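Local coordinates for protein cytochrome P450 (CYP102L1) (Mycobacterium phage Adler, PDB 6N6Q) that binds heme and, as a viral member of the cytochrome P450 family, probably uses it to activate oxygen and oxidise organic substrates, at residues S123-H126 with Q127-A130; E155-R158 with L159-I163; E162-R166 with A167-Y171; I272-F275 with L276-S280. One frame throughout, in Å; residues are numbered along the deposited sequence.

In the fold
Contacts 1, 2 and 4 lie within helices of the α-helical half of the P450 fold, while contact 3 runs off the C-terminal end of helix 152-169 into the following loop. Contact 1 sits on helix 119-145, contacts 2 and 3, which share Glu162 and Ile163, on helix 152-169, and contact 4 on helix 265-296. Contact 1, about 19 Å from the chain centre, is partly buried; the others are buried, and contact 4 lies deepest, against the heme. Chemistry follows place: a water bridge in contact 2, a salt bridge in contact 3, apolar groups facing porphyrin in contact 4. The helices touch one another: Ile129 packs on Ile163, Thr160 probably bonds to Ser280, and Ile164 lies on Gly279.

Contact 1: S123-H126 with Q127-A130; sequences STYH and QRIA
Tyr125 and Ile129 meet one turn apart, with backbone and side chain both involved. Ile129 N donates to Tyr125 O at 2.9 Å, nearly along the C=O axis, and Ile129 CG1 sits beside the same oxygen, 3.3 Å from Tyr125 O. The tip of that branch, Ile129 CD1, reaches Tyr125 CB at 3.9 Å. One residue on, Ala130 N donates to His126 O (2.9 Å), and the methyl Ala130 CB lies 3.4 Å from His126 O. Arg128, its chain bent at chi2 and chi3, folds back so that NH2 comes to the edge of the Tyr125 ring, 4.2 Å from CD1. Helix 119-145, the D helix of the P450 fold, packs here against helices 152-169 and 422-439: Ile129 touches Ile163 and Ala167 of the first and Phe424 and His427 of the second. With CG anti to the backbone N (chi1 170°), the His126 ring swings out beside Gln127, whose NE2 approaches His126 CD2 at 3.7 Å with ring and amide planes 70° apart. Both ring nitrogens are taken further out, ND1 by His427 NE2 and NE2 by Phe320 O. Because a carbonyl can only accept, NE2 probably carries a proton. Two more outer bonds fix polar ends: Tyr125 OH bonds to Ala116 O, while Thr124 OG1, over one face of the Tyr125 ring, toward its rim, bonds to Ala121 O.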
loop_
_atom_site.group_PDB
_atom_site.type_symbol
_atom_site.label_atom_id
_atom_site.label_comp_id
_atom_site.label_asym_id
_atom_site.label_seq_id
_atom_site.Cartn_x
_atom_site.Cartn_y
_atom_site.Cartn_z
ATOM N N SER A 123 -2.034 -15.205 -12.058
ATOM C CA SER A 123 -3.077 -16.122 -12.506
ATOM C C SER A 123 -3.239 -17.295 -11.549
ATOM O O SER A 123 -4.343 -17.834 -11.411
ATOM C CB SER A 123 -2.770 -16.625 -13.918
ATOM O OG SER A 123 -1.549 -17.344 -13.949
ATOM N N THR A 124 -2.158 -17.700 -10.876
ATOM C CA THR A 124 -2.268 -18.753 -9.873
ATOM C C THR A 124 -3.111 -18.308 -8.685
ATOM O O THR A 124 -3.793 -19.134 -8.069
ATOM C CB THR A 124 -0.881 -19.184 -9.395
ATOM O OG1 THR A 124 -0.269 -18.111 -8.669
ATOM C CG2 THR A 124 0.002 -19.557 -10.579
ATOM N N TYR A 125 -3.085 -17.017 -8.354
ATOM C CA TYR A 125 -3.827 -16.501 -7.211
ATOM C C TYR A 125 -5.239 -16.052 -7.561
ATOM O O TYR A 125 -6.055 -15.874 -6.649
ATOM C CB TYR A 125 -3.091 -15.310 -6.583
ATOM C CG TYR A 125 -1.605 -15.500 -6.375
ATOM C CD1 TYR A 125 -1.088 -16.705 -5.915
ATOM C CD2 TYR A 125 -0.719 -14.465 -6.636
ATOM C CE1 TYR A 125 0.270 -16.870 -5.724
ATOM C CE2 TYR A 125 0.639 -14.621 -6.449
ATOM C CZ TYR A 125 1.129 -15.824 -5.991
ATOM O OH TYR A 125 2.485 -15.979 -5.803
ATOM N N HIS A 126 -5.541 -15.872 -8.851
ATOM C CA HIS A 126 -6.771 -15.193 -9.256
ATOM C C HIS A 126 -8.011 -15.836 -8.647
ATOM O O HIS A 126 -8.900 -15.141 -8.145
ATOM C CB HIS A 126 -6.887 -15.177 -10.780
ATOM C CG HIS A 126 -8.223 -14.714 -11.272
ATOM N ND1 HIS A 126 -8.577 -13.383 -11.325
ATOM C CD2 HIS A 126 -9.298 -15.407 -11.718
ATOM C CE1 HIS A 126 -9.808 -13.275 -11.792
ATOM N NE2 HIS A 126 -10.270 -14.488 -12.037
ATOM N N GLN A 127 -8.089 -17.169 -8.693
ATOM C CA GLN A 127 -9.258 -17.864 -8.161
ATOM C C GLN A 127 -9.457 -17.553 -6.683
ATOM O O GLN A 127 -10.571 -17.238 -6.245
ATOM C CB GLN A 127 -9.115 -19.369 -8.387
ATOM C CG GLN A 127 -10.022 -19.929 -9.475
ATOM C CD GLN A 127 -9.897 -19.186 -10.794
ATOM O OE1 GLN A 127 -8.818 -19.128 -11.392
ATOM N NE2 GLN A 127 -11.004 -18.613 -11.257
ATOM N N ARG A 128 -8.379 -17.619 -5.899
ATOM C CA ARG A 128 -8.486 -17.376 -4.464
ATOM C C ARG A 128 -8.806 -15.915 -4.171
ATOM O O ARG A 128 -9.565 -15.613 -3.243
ATOM C CB ARG A 128 -7.190 -17.793 -3.773
ATOM C CG ARG A 128 -7.376 -18.507 -2.447
ATOM C CD ARG A 128 -6.417 -19.686 -2.366
ATOM N NE ARG A 128 -5.159 -19.385 -3.043
ATOM C CZ ARG A 128 -4.352 -20.302 -3.567
ATOM N NH1 ARG A 128 -4.673 -21.587 -3.496
ATOM N NH2 ARG A 128 -3.229 -19.932 -4.170
ATOM N N ILE A 129 -8.231 -14.993 -4.951
ATOM C CA ILE A 129 -8.551 -13.577 -4.794
ATOM C C ILE A 129 -10.033 -13.340 -5.055
ATOM O O ILE A 129 -10.737 -12.726 -4.243
ATOM C CB ILE A 129 -7.677 -12.719 -5.727
ATOM C CG1 ILE A 129 -6.198 -12.851 -5.357
ATOM C CG2 ILE A 129 -8.114 -11.263 -5.676
ATOM C CD1 ILE A 129 -5.271 -12.078 -6.274
ATOM N N ALA A 130 -10.529 -13.835 -6.193
ATOM C CA ALA A 130 -11.924 -13.613 -6.560
ATOM C C ALA A 130 -12.871 -14.273 -5.567
ATOM O O ALA A 130 -13.940 -13.731 -5.265
ATOM C CB ALA A 130 -12.183 -14.132 -7.974
#

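Contact 2: E155-R158 with L159-I163; sequences ETNR and LTIEI
Leu159 N and Thr160 N reach back one turn to Glu155 O and Thr156 O, each at 3.1 Å, the second bond nearly straight at 172°. The next two bonds in this stretch are longer and weak, with Ile161 N 3.3 Å from Asn157 O and Glu162 N 3.4 Å from Arg158 O. Helix 152-169 is the E helix of the P450 core, and its flank here faces helix 265-296. Thr160 turns OG1 to that side, between the backbone N and the carbonyl carbon (chi1 65°), where it bonds to Ser280 O; its CG2 is thereby left 3.2 Å from Thr156 O. Ile161 lays CG1 alongside Asn157 O, while Asn157 OD1 crosses over to Ile161 CD1 at 4.0 Å. On another side, Glu162 bends at chi2, and a water bridges the turn, donating to Glu162 OE2 at 2.7 Å and to Arg158 O at 3.0 Å. The Arg158 guanidinium heads away, with NH1 bonded to Asp178 O. Arg158 O thus accepts from both the water and the long, weak hydrogen bond of Glu162 N. Glu162 OE2 also accepts from Asn174 N, and OE1 is in a salt bridge with Arg166, a setting consistent with an ionised carboxylate.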
loop_
_atom_site.group_PDB
_atom_site.type_symbol
_atom_site.label_atom_id
_atom_site.label_comp_id
_atom_site.label_asym_id
_atom_site.label_seq_id
_atom_site.Cartn_x
_atom_site.Cartn_y
_atom_site.Cartn_z
ATOM N N GLU A 155 -13.540 -2.026 6.592
ATOM C CA GLU A 155 -14.005 -3.196 5.853
ATOM C C GLU A 155 -13.023 -3.575 4.752
ATOM O O GLU A 155 -12.675 -4.752 4.594
ATOM C CB GLU A 155 -15.393 -2.933 5.271
ATOM C CG GLU A 155 -16.501 -2.899 6.307
ATOM C CD GLU A 155 -16.995 -4.282 6.684
ATOM O OE1 GLU A 155 -16.878 -5.205 5.849
ATOM O OE2 GLU A 155 -17.505 -4.446 7.814
ATOM N N THR A 156 -12.563 -2.587 3.978
ATOM C CA THR A 156 -11.593 -2.873 2.926
ATOM C C THR A 156 -10.272 -3.375 3.497
ATOM O O THR A 156 -9.533 -4.089 2.807
ATOM C CB THR A 156 -11.352 -1.632 2.062
ATOM O OG1 THR A 156 -10.867 -0.564 2.884
ATOM C CG2 THR A 156 -12.635 -1.196 1.373
ATOM N N ASN A 157 -9.953 -3.025 4.744
ATOM C CA ASN A 157 -8.707 -3.505 5.331
ATOM C C ASN A 157 -8.818 -4.949 5.801
ATOM O O ASN A 157 -7.831 -5.691 5.737
ATOM C CB ASN A 157 -8.273 -2.598 6.482
ATOM C CG ASN A 157 -6.768 -2.417 6.539
ATOM O OD1 ASN A 157 -6.009 -3.375 6.388
ATOM N ND2 ASN A 157 -6.328 -1.180 6.739
ATOM N N ARG A 158 -9.998 -5.369 6.266
ATOM C CA ARG A 158 -10.209 -6.788 6.536
ATOM C C ARG A 158 -10.142 -7.607 5.256
ATOM O O ARG A 158 -9.694 -8.761 5.279
ATOM C CB ARG A 158 -11.558 -7.016 7.219
ATOM C CG ARG A 158 -11.805 -6.187 8.463
ATOM C CD ARG A 158 -13.041 -6.692 9.188
ATOM N NE ARG A 158 -12.781 -7.951 9.881
ATOM C CZ ARG A 158 -13.689 -8.903 10.074
ATOM N NH1 ARG A 158 -14.922 -8.752 9.611
ATOM N NH2 ARG A 158 -13.359 -10.013 10.719
ATOM N N LEU A 159 -10.581 -7.032 4.135
ATOM C CA LEU A 159 -10.593 -7.765 2.872
ATOM C C LEU A 159 -9.179 -8.009 2.361
ATOM O O LEU A 159 -8.789 -9.154 2.102
ATOM C CB LEU A 159 -11.416 -7.004 1.830
ATOM C CG LEU A 159 -11.286 -7.542 0.402
ATOM C CD1 LEU A 159 -11.795 -8.972 0.314
ATOM C CD2 LEU A 159 -12.004 -6.641 -0.597
ATOM N N THR A 160 -8.395 -6.938 2.205
ATOM C CA THR A 160 -7.063 -7.075 1.626
ATOM C C THR A 160 -6.157 -7.939 2.493
ATOM O O THR A 160 -5.228 -8.572 1.978
ATOM C CB THR A 160 -6.436 -5.698 1.405
ATOM O OG1 THR A 160 -6.232 -5.056 2.668
ATOM C CG2 THR A 160 -7.346 -4.834 0.538
ATOM N N ILE A 161 -6.406 -7.980 3.804
ATOM C CA ILE A 161 -5.683 -8.913 4.664
ATOM C C ILE A 161 -5.958 -10.346 4.228
ATOM O O ILE A 161 -5.035 -11.145 4.035
ATOM C CB ILE A 161 -6.059 -8.691 6.140
ATOM C CG1 ILE A 161 -5.316 -7.481 6.707
ATOM C CG2 ILE A 161 -5.758 -9.939 6.962
ATOM C CD1 ILE A 161 -5.809 -7.053 8.064
ATOM N N GLU A 162 -7.237 -10.686 4.055
ATOM C CA GLU A 162 -7.585 -12.038 3.631
ATOM C C GLU A 162 -7.109 -12.321 2.214
ATOM O O GLU A 162 -6.746 -13.460 1.904
ATOM C CB GLU A 162 -9.093 -12.257 3.742
ATOM C CG GLU A 162 -9.615 -12.203 5.167
ATOM C CD GLU A 162 -8.880 -13.158 6.088
ATOM O OE1 GLU A 162 -8.622 -14.310 5.676
ATOM O OE2 GLU A 162 -8.552 -12.754 7.223
ATOM N N ILE A 163 -7.093 -11.307 1.346
ATOM C CA ILE A 163 -6.632 -11.517 -0.024
ATOM C C ILE A 163 -5.166 -11.934 -0.036
ATOM O O ILE A 163 -4.783 -12.898 -0.707
ATOM C CB ILE A 163 -6.869 -10.254 -0.873
ATOM C CG1 ILE A 163 -8.360 -10.099 -1.183
ATOM C CG2 ILE A 163 -6.054 -10.308 -2.158
ATOM C CD1 ILE A 163 -8.674 -8.940 -2.096
HETATM O O HOH W 1 -9.181 -10.195 7.873
#

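Contact 3: E162-R166 with A167-Y171; sequences EIISR and AGFDY
Ser165 holds OG between its backbone N and carbonyl carbon (chi1 63°), which points the hydroxyl at Tyr171 O, 2.9 Å from OG; Ile161 O is also within reach, so the partner of that proton is not settled. This is the C-terminal turn of helix 152-169, the E helix of the P450 fold, where the helix widens to a pi-type turn and Asp170, with a positive phi of 56°, turns the chain out of helical geometry. Ser165 O takes two amides from opposite faces of its carbonyl plane: Phe169 N at 2.9 Å, and Tyr171 N at 3.1 Å in an almost perfectly straight bond (179°). Gripped from both faces, that carbonyl ties the departing loop to the helix. The Phe169 ring folds back along the helix, its CD1 3.5 Å from Ser165 CA, and Ile164 O lies over one of its faces. Asp170 N makes a weak bond to Arg166 O. The Arg166 chain, extended from CG to NE, passes Tyr171 O with its CG at 3.4 Å and sends NH1 to Glu135 on helix 119-145. Glu162 OE2 accepts from Asn174 N, while OE1 forms a salt bridge with Arg166 NE at 2.7 Å, through its anti lone pair and close to the guanidinium plane.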
loop_
_atom_site.group_PDB
_atom_site.type_symbol
_atom_site.label_atom_id
_atom_site.label_comp_id
_atom_site.label_asym_id
_atom_site.label_seq_id
_atom_site.Cartn_x
_atom_site.Cartn_y
_atom_site.Cartn_z
ATOM N N GLU A 162 -7.237 -10.686 4.055
ATOM C CA GLU A 162 -7.585 -12.038 3.631
ATOM C C GLU A 162 -7.109 -12.321 2.214
ATOM O O GLU A 162 -6.746 -13.460 1.904
ATOM C CB GLU A 162 -9.093 -12.257 3.742
ATOM C CG GLU A 162 -9.615 -12.203 5.167
ATOM C CD GLU A 162 -8.880 -13.158 6.088
ATOM O OE1 GLU A 162 -8.622 -14.310 5.676
ATOM O OE2 GLU A 162 -8.552 -12.754 7.223
ATOM N N ILE A 163 -7.093 -11.307 1.346
ATOM C CA ILE A 163 -6.632 -11.517 -0.024
ATOM C C ILE A 163 -5.166 -11.934 -0.036
ATOM O O ILE A 163 -4.783 -12.898 -0.707
ATOM C CB ILE A 163 -6.869 -10.254 -0.873
ATOM C CG1 ILE A 163 -8.360 -10.099 -1.183
ATOM C CG2 ILE A 163 -6.054 -10.308 -2.158
ATOM C CD1 ILE A 163 -8.674 -8.940 -2.096
ATOM N N ILE A 164 -4.324 -11.226 0.718
ATOM C CA ILE A 164 -2.897 -11.537 0.718
ATOM C C ILE A 164 -2.636 -12.861 1.426
ATOM O O ILE A 164 -1.869 -13.701 0.942
ATOM C CB ILE A 164 -2.097 -10.392 1.362
ATOM C CG1 ILE A 164 -2.352 -9.085 0.614
ATOM C CG2 ILE A 164 -0.614 -10.717 1.364
ATOM C CD1 ILE A 164 -1.687 -7.897 1.249
ATOM N N SER A 165 -3.265 -13.066 2.586
ATOM C CA SER A 165 -2.983 -14.263 3.372
ATOM C C SER A 165 -3.478 -15.523 2.671
ATOM O O SER A 165 -2.758 -16.527 2.611
ATOM C CB SER A 165 -3.604 -14.136 4.764
ATOM O OG SER A 165 -5.016 -14.051 4.696
ATOM N N ARG A 166 -4.697 -15.491 2.124
ATOM C CA ARG A 166 -5.242 -16.688 1.492
ATOM C C ARG A 166 -4.593 -16.953 0.140
ATOM O O ARG A 166 -4.269 -18.100 -0.183
ATOM C CB ARG A 166 -6.757 -16.567 1.341
ATOM C CG ARG A 166 -7.499 -16.394 2.653
ATOM C CD ARG A 166 -8.983 -16.203 2.407
ATOM N NE ARG A 166 -9.688 -15.741 3.598
ATOM C CZ ARG A 166 -11.011 -15.651 3.691
ATOM N NH1 ARG A 166 -11.773 -16.002 2.665
ATOM N NH2 ARG A 166 -11.571 -15.219 4.811
ATOM N N ALA A 167 -4.397 -15.910 -0.671
ATOM C CA ALA A 167 -3.783 -16.120 -1.976
ATOM C C ALA A 167 -2.280 -16.333 -1.875
ATOM O O ALA A 167 -1.711 -17.087 -2.673
ATOM C CB ALA A 167 -4.083 -14.941 -2.903
ATOM N N GLY A 168 -1.626 -15.698 -0.906
ATOM C CA GLY A 168 -0.187 -15.805 -0.773
ATOM C C GLY A 168 0.280 -16.978 0.063
ATOM O O GLY A 168 1.213 -17.686 -0.326
ATOM N N PHE A 169 -0.353 -17.194 1.218
ATOM C CA PHE A 169 0.062 -18.243 2.139
ATOM C C PHE A 169 -0.989 -19.325 2.341
ATOM O O PHE A 169 -0.733 -20.278 3.086
ATOM C CB PHE A 169 0.429 -17.647 3.507
ATOM C CG PHE A 169 1.023 -16.275 3.431
ATOM C CD1 PHE A 169 0.375 -15.196 4.010
ATOM C CD2 PHE A 169 2.225 -16.059 2.778
ATOM C CE1 PHE A 169 0.916 -13.926 3.943
ATOM C CE2 PHE A 169 2.773 -14.791 2.706
ATOM C CZ PHE A 169 2.117 -13.722 3.289
ATOM N N ASP A 170 -2.159 -19.205 1.710
ATOM C CA ASP A 170 -3.263 -20.146 1.905
ATOM C C ASP A 170 -3.642 -20.248 3.380
ATOM O O ASP A 170 -3.943 -21.327 3.894
ATOM C CB ASP A 170 -2.930 -21.522 1.319
ATOM C CG ASP A 170 -4.162 -22.267 0.844
ATOM O OD1 ASP A 170 -5.066 -22.522 1.668
ATOM O OD2 ASP A 170 -4.231 -22.588 -0.361
ATOM N N TYR A 171 -3.625 -19.111 4.068
ATOM C CA TYR A 171 -4.000 -19.031 5.471
ATOM C C TYR A 171 -5.108 -18.003 5.640
ATOM O O TYR A 171 -5.092 -16.948 4.998
ATOM C CB TYR A 171 -2.800 -18.660 6.354
ATOM C CG TYR A 171 -3.049 -18.890 7.825
ATOM C CD1 TYR A 171 -2.822 -20.133 8.400
ATOM C CD2 TYR A 171 -3.521 -17.868 8.639
ATOM C CE1 TYR A 171 -3.053 -20.353 9.744
ATOM C CE2 TYR A 171 -3.754 -18.079 9.986
ATOM C CZ TYR A 171 -3.518 -19.323 10.531
ATOM O OH TYR A 171 -3.748 -19.540 11.871
#

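Contact 4: I272-F275 with L276-S280; sequences ILTF and LVAGS. With HEM (protoporphyrin IX containing Fe), chain E.
Helix 265-296, the long distal helix of the P450 fold (helix I), runs over the heme, and here Gly279 N makes a weak bond back to Phe275 O at 3.2 Å. One residue earlier the turn is tighter, with Ala278 N 2.7 Å from Thr274 O. Phe275, whose CG stands anti to the carbonyl carbon (chi1 -60°), brings its ring obliquely against a heme vinyl, CD1 lying 3.3 Å from heme CBC. Gly279 CA is as close, 3.3 Å from pyrrole carbon C2C, so bare backbone lies against the porphyrin. Ala278 and Gly279 begin this protein's version of the [A/G]-G-x-[D/E]-T motif of that helix in P450s; in relatives this segment borders the oxygen-binding groove on the distal side of the heme. Consistent with that, Ala278 O leans over the ring, 3.6 Å from pyrrole nitrogen NC, and is bonded to Thr282 OG1. Thr274 offers the heme its methyl, CG2 4.0 Å from heme CMD, and turns OG1 back to Asn270 O. The flank turned toward helix 183-196 is aliphatic: Leu276, which rests on Phe184, has its CG 3.3 Å from Ile272 O, and Val277 CG1 sits 3.2 Å from Leu273 O. The Phe275 ring also meets Phe117 edge-to-face and touches Ile164 and Phe169 of helix 152-169.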
loop_
_atom_site.group_PDB
_atom_site.type_symbol
_atom_site.label_atom_id
_atom_site.label_comp_id
_atom_site.label_asym_id
_atom_site.label_seq_id
_atom_site.Cartn_x
_atom_site.Cartn_y
_atom_site.Cartn_z
ATOM N N ILE A 272 6.350 -12.761 5.734
ATOM C CA ILE A 272 4.914 -12.898 5.965
ATOM C C ILE A 272 4.370 -11.650 6.649
ATOM O O ILE A 272 3.346 -11.090 6.238
ATOM C CB ILE A 272 4.620 -14.165 6.786
ATOM C CG1 ILE A 272 4.955 -15.419 5.973
ATOM C CG2 ILE A 272 3.169 -14.181 7.245
ATOM C CD1 ILE A 272 4.844 -16.706 6.763
ATOM N N LEU A 273 5.052 -11.194 7.704
ATOM C CA LEU A 273 4.654 -9.955 8.362
ATOM C C LEU A 273 4.750 -8.773 7.409
ATOM O O LEU A 273 3.914 -7.865 7.448
ATOM C CB LEU A 273 5.517 -9.710 9.599
ATOM C CG LEU A 273 5.277 -10.601 10.817
ATOM C CD1 LEU A 273 6.181 -10.173 11.962
ATOM C CD2 LEU A 273 3.816 -10.548 11.234
ATOM N N THR A 274 5.765 -8.772 6.542
ATOM C CA THR A 274 5.934 -7.675 5.593
ATOM C C THR A 274 4.765 -7.607 4.618
ATOM O O THR A 274 4.124 -6.561 4.472
ATOM C CB THR A 274 7.253 -7.835 4.835
ATOM O OG1 THR A 274 8.350 -7.750 5.753
ATOM C CG2 THR A 274 7.386 -6.753 3.774
ATOM N N PHE A 275 4.473 -8.721 3.943
ATOM C CA PHE A 275 3.377 -8.736 2.980
ATOM C C PHE A 275 2.048 -8.406 3.645
ATOM O O PHE A 275 1.163 -7.822 3.010
ATOM C CB PHE A 275 3.297 -10.099 2.288
ATOM C CG PHE A 275 4.546 -10.481 1.539
ATOM C CD1 PHE A 275 5.494 -9.528 1.199
ATOM C CD2 PHE A 275 4.767 -11.798 1.170
ATOM C CE1 PHE A 275 6.640 -9.881 0.510
ATOM C CE2 PHE A 275 5.909 -12.158 0.479
ATOM C CZ PHE A 275 6.846 -11.198 0.150
ATOM N N LEU A 276 1.895 -8.757 4.923
ATOM C CA LEU A 276 0.650 -8.470 5.625
ATOM C C LEU A 276 0.478 -6.977 5.865
ATOM O O LEU A 276 -0.599 -6.424 5.624
ATOM C CB LEU A 276 0.596 -9.232 6.948
ATOM C CG LEU A 276 0.109 -10.679 6.870
ATOM C CD1 LEU A 276 -0.182 -11.217 8.262
ATOM C CD2 LEU A 276 -1.117 -10.780 5.977
ATOM N N VAL A 277 1.521 -6.303 6.342
ATOM C CA VAL A 277 1.375 -4.897 6.714
ATOM C C VAL A 277 1.655 -3.970 5.534
ATOM O O VAL A 277 0.982 -2.949 5.374
ATOM C CB VAL A 277 2.271 -4.568 7.928
ATOM C CG1 VAL A 277 3.745 -4.714 7.586
ATOM C CG2 VAL A 277 1.971 -3.169 8.442
ATOM N N ALA A 278 2.625 -4.306 4.682
ATOM C CA ALA A 278 2.959 -3.442 3.558
ATOM C C ALA A 278 1.974 -3.566 2.403
ATOM O O ALA A 278 1.890 -2.651 1.576
ATOM C CB ALA A 278 4.372 -3.743 3.057
ATOM N N GLY A 279 1.228 -4.664 2.328
ATOM C CA GLY A 279 0.324 -4.873 1.216
ATOM C C GLY A 279 -1.133 -4.605 1.532
ATOM O O GLY A 279 -1.904 -4.219 0.649
ATOM N N SER A 280 -1.525 -4.808 2.789
ATOM C CA SER A 280 -2.931 -4.689 3.156
ATOM C C SER A 280 -3.381 -3.234 3.229
ATOM O O SER A 280 -4.364 -2.852 2.586
ATOM C CB SER A 280 -3.187 -5.390 4.490
ATOM O OG SER A 280 -4.334 -4.865 5.132
HETATM C CHA HEM E . 7.456 -1.330 -1.760
HETATM C CHB HEM E . 3.438 1.273 -2.596
HETATM C CHC HEM E . 0.780 -2.800 -2.488
HETATM C CHD HEM E . 4.677 -5.244 -0.920
HETATM C C1A HEM E . 6.618 -0.263 -2.023
HETATM C C2A HEM E . 7.005 1.121 -2.224
HETATM C C3A HEM E . 5.900 1.833 -2.453
HETATM C C4A HEM E . 4.763 0.935 -2.409
HETATM C CMA HEM E . 5.851 3.352 -2.715
HETATM C CAA HEM E . 8.439 1.691 -2.177
HETATM C CBA HEM E . 8.779 2.027 -0.727
HETATM C CGA HEM E . 10.097 2.753 -0.643
HETATM O O1A HEM E . 10.672 3.100 -1.708
HETATM O O2A HEM E . 10.574 2.988 0.497
HETATM C C1B HEM E . 2.377 0.392 -2.698
HETATM C C2B HEM E . 1.030 0.729 -3.114
HETATM C C3B HEM E . 0.289 -0.398 -3.086
HETATM C C4B HEM E . 1.153 -1.480 -2.648
HETATM C CMB HEM E . 0.600 2.161 -3.508
HETATM C CAB HEM E . -1.208 -0.615 -3.430
HETATM C CBB HEM E . -2.061 0.346 -3.806
HETATM C C1C HEM E . 1.597 -3.837 -2.082
HETATM C C2C HEM E . 1.236 -5.237 -1.985
HETATM C C3C HEM E . 2.296 -5.921 -1.554
HETATM C C4C HEM E . 3.391 -4.978 -1.357
HETATM C CMC HEM E . -0.142 -5.851 -2.315
HETATM C CAC HEM E . 2.280 -7.453 -1.328
HETATM C CBC HEM E . 3.354 -8.141 -0.928
HETATM C C1D HEM E . 5.774 -4.409 -1.017
HETATM C C2D HEM E . 7.146 -4.744 -0.680
HETATM C C3D HEM E . 7.909 -3.669 -0.912
HETATM C C4D HEM E . 7.056 -2.606 -1.406
HETATM C CMD HEM E . 7.638 -6.107 -0.143
HETATM C CAD HEM E . 9.437 -3.573 -0.694
HETATM C CBD HEM E . 10.173 -4.117 -1.915
HETATM C CGD HEM E . 11.662 -3.936 -1.745
HETATM O O1D HEM E . 12.433 -4.770 -2.289
HETATM O O2D HEM E . 12.081 -2.965 -1.063
HETATM N NA HEM E . 5.242 -0.333 -2.142
HETATM N NB HEM E . 2.413 -0.960 -2.424
HETATM N NC HEM E . 2.917 -3.722 -1.691
HETATM N ND HEM E . 5.762 -3.096 -1.456
HETATM FE FE HEM E . 4.049 -2.001 -1.791
#